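Local structure of uncharacterized protein (Cytophaga hutchinsonii ATCC 33406, 3FF4) at residues 42-46 with 47-51. The protein is of unknown function but carries a CoA-binding domain of the Rossmann-fold superfamily and so probably binds coenzyme A or a related nucleotide. Numbering follows the deposited sequence.
Sequences GEVLG and KTIIN
Val44 and Lys47 form the hydrogen-bonded pair that closes a two-residue β-hairpin, Val44 N reaching Lys47 O at 2.8 Å and Lys47 N returning to Val44 O at 2.9 Å across a type I' turn. Leu45 and Gly46 make the turn, both with the positive phi that this type needs, and a CB on Gly46 would run into the carbonyl O of Leu45. Glu43 and Thr48 follow as the non-hydrogen-bonded pair, with Glu43 CA bringing its hydrogen toward Lys47 O in a CA-H...O contact. Past the short strands, Ile49 N meets Gly42 O at 2.9 Å in an almost straight bond (177°).

The Ile49 side chain reaches back to Gly42 and Val44. With CG1 anti to the carbonyl carbon (chi1 -58°), this branch passes 3.4 Å from Gly42 O and meets Val44 CG2 at 3.8 Å, the two side chains crossing at a slant. An alanine here would probably cost Val44 CG2 its contact with CG1 and CD1 and open a gap where CG1 lies beside Gly42 O. Val44 also packs on Tyr21 and Ala24 of helix 19-30 and on Phe34 of the outermost strand, 34-37, so the hairpin lies against both. Lys47 turns its end away, bending at chi4, and its NZ bonds to Phe34 O. Beyond the hairpin a water links the two segments, donating to Ile49 O and to Asn51 OD1, each at 2.7 Å, and accepting a weak bond from Gly42 N.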
loop_
_atom_site.group_PDB
_atom_site.type_symbol
_atom_site.label_atom_id
_atom_site.label_comp_id
_atom_site.label_asym_id
_atom_site.label_seq_id
_atom_site.Cartn_x
_atom_site.Cartn_y
_atom_site.Cartn_z
ATOM N N GLY A 42 2.884 -16.669 -0.620
ATOM C CA GLY A 42 3.890 -16.589 -1.674
ATOM C C GLY A 42 4.999 -15.582 -1.454
ATOM O O GLY A 42 5.176 -15.067 -0.344
ATOM N N GLU A 43 5.747 -15.299 -2.523
ATOM C CA GLU A 43 6.870 -14.353 -2.473
ATOM C C GLU A 43 6.780 -13.355 -3.626
ATOM O O GLU A 43 6.499 -13.740 -4.772
ATOM C CB GLU A 43 8.221 -15.073 -2.596
ATOM C CG GLU A 43 8.784 -14.956 -4.009
ATOM C CD GLU A 43 10.249 -15.300 -4.113
ATOM O OE1 GLU A 43 10.722 -16.176 -3.356
ATOM O OE2 GLU A 43 10.921 -14.691 -4.974
ATOM N N VAL A 44 7.063 -12.089 -3.322
ATOM C CA VAL A 44 7.023 -11.020 -4.311
ATOM C C VAL A 44 8.446 -10.494 -4.405
ATOM O O VAL A 44 9.002 -9.983 -3.427
ATOM C CB VAL A 44 6.044 -9.883 -3.915
ATOM C CG1 VAL A 44 6.139 -8.716 -4.910
ATOM C CG2 VAL A 44 4.608 -10.417 -3.821
ATOM N N LEU A 45 9.052 -10.688 -5.573
ATOM C CA LEU A 45 10.436 -10.266 -5.811
ATOM C C LEU A 45 11.364 -10.610 -4.654
ATOM O O LEU A 45 12.140 -9.773 -4.204
ATOM C CB LEU A 45 10.479 -8.761 -6.106
ATOM C CG LEU A 45 9.497 -8.304 -7.203
ATOM C CD1 LEU A 45 9.202 -6.824 -7.130
ATOM C CD2 LEU A 45 9.994 -8.680 -8.601
ATOM N N GLY A 46 11.277 -11.831 -4.148
ATOM C CA GLY A 46 12.223 -12.275 -3.127
ATOM C C GLY A 46 11.768 -12.115 -1.683
ATOM O O GLY A 46 12.432 -12.613 -0.781
ATOM N N LYS A 47 10.634 -11.440 -1.451
ATOM C CA LYS A 47 10.147 -11.229 -0.094
ATOM C C LYS A 47 8.901 -12.045 0.154
ATOM O O LYS A 47 7.935 -11.980 -0.623
ATOM C CB LYS A 47 9.843 -9.757 0.150
ATOM C CG LYS A 47 11.057 -8.885 0.244
ATOM C CD LYS A 47 10.636 -7.435 0.142
ATOM C CE LYS A 47 11.743 -6.506 0.531
ATOM N NZ LYS A 47 11.514 -6.058 1.951
ATOM N N THR A 48 8.928 -12.821 1.234
ATOM C CA THR A 48 7.755 -13.568 1.670
ATOM C C THR A 48 6.634 -12.567 1.935
ATOM O O THR A 48 6.857 -11.569 2.606
ATOM C CB THR A 48 8.058 -14.350 2.984
ATOM O OG1 THR A 48 9.174 -15.236 2.789
ATOM C CG2 THR A 48 6.844 -15.160 3.442
ATOM N N ILE A 49 5.436 -12.825 1.423
ATOM C CA ILE A 49 4.287 -11.982 1.724
ATOM C C ILE A 49 3.920 -12.228 3.175
ATOM O O ILE A 49 3.733 -13.383 3.590
ATOM C CB ILE A 49 3.069 -12.326 0.829
ATOM C CG1 ILE A 49 3.435 -12.164 -0.654
ATOM C CG2 ILE A 49 1.846 -11.468 1.235
ATOM C CD1 ILE A 49 2.367 -12.709 -1.605
ATOM N N ILE A 50 3.818 -11.150 3.948
ATOM C CA ILE A 50 3.478 -11.248 5.372
ATOM C C ILE A 50 1.973 -11.468 5.537
ATOM O O ILE A 50 1.145 -10.633 5.119
ATOM C CB ILE A 50 3.982 -10.013 6.162
ATOM C CG1 ILE A 50 5.514 -9.910 6.045
ATOM C CG2 ILE A 50 3.507 -10.077 7.617
ATOM C CD1 ILE A 50 6.106 -8.558 6.373
ATOM N N ASN A 51 1.618 -12.628 6.107
ATOM C CA ASN A 51 0.214 -12.989 6.206
ATOM C C ASN A 51 -0.368 -12.612 7.550
ATOM O O ASN A 51 -1.576 -12.641 7.714
ATOM C CB ASN A 51 -0.023 -14.467 5.897
ATOM C CG ASN A 51 0.336 -14.836 4.473
ATOM O OD1 ASN A 51 0.911 -15.889 4.244
ATOM N ND2 ASN A 51 0.014 -13.969 3.506
HETATM O O HOH W 1 2.994 -15.780 2.558
#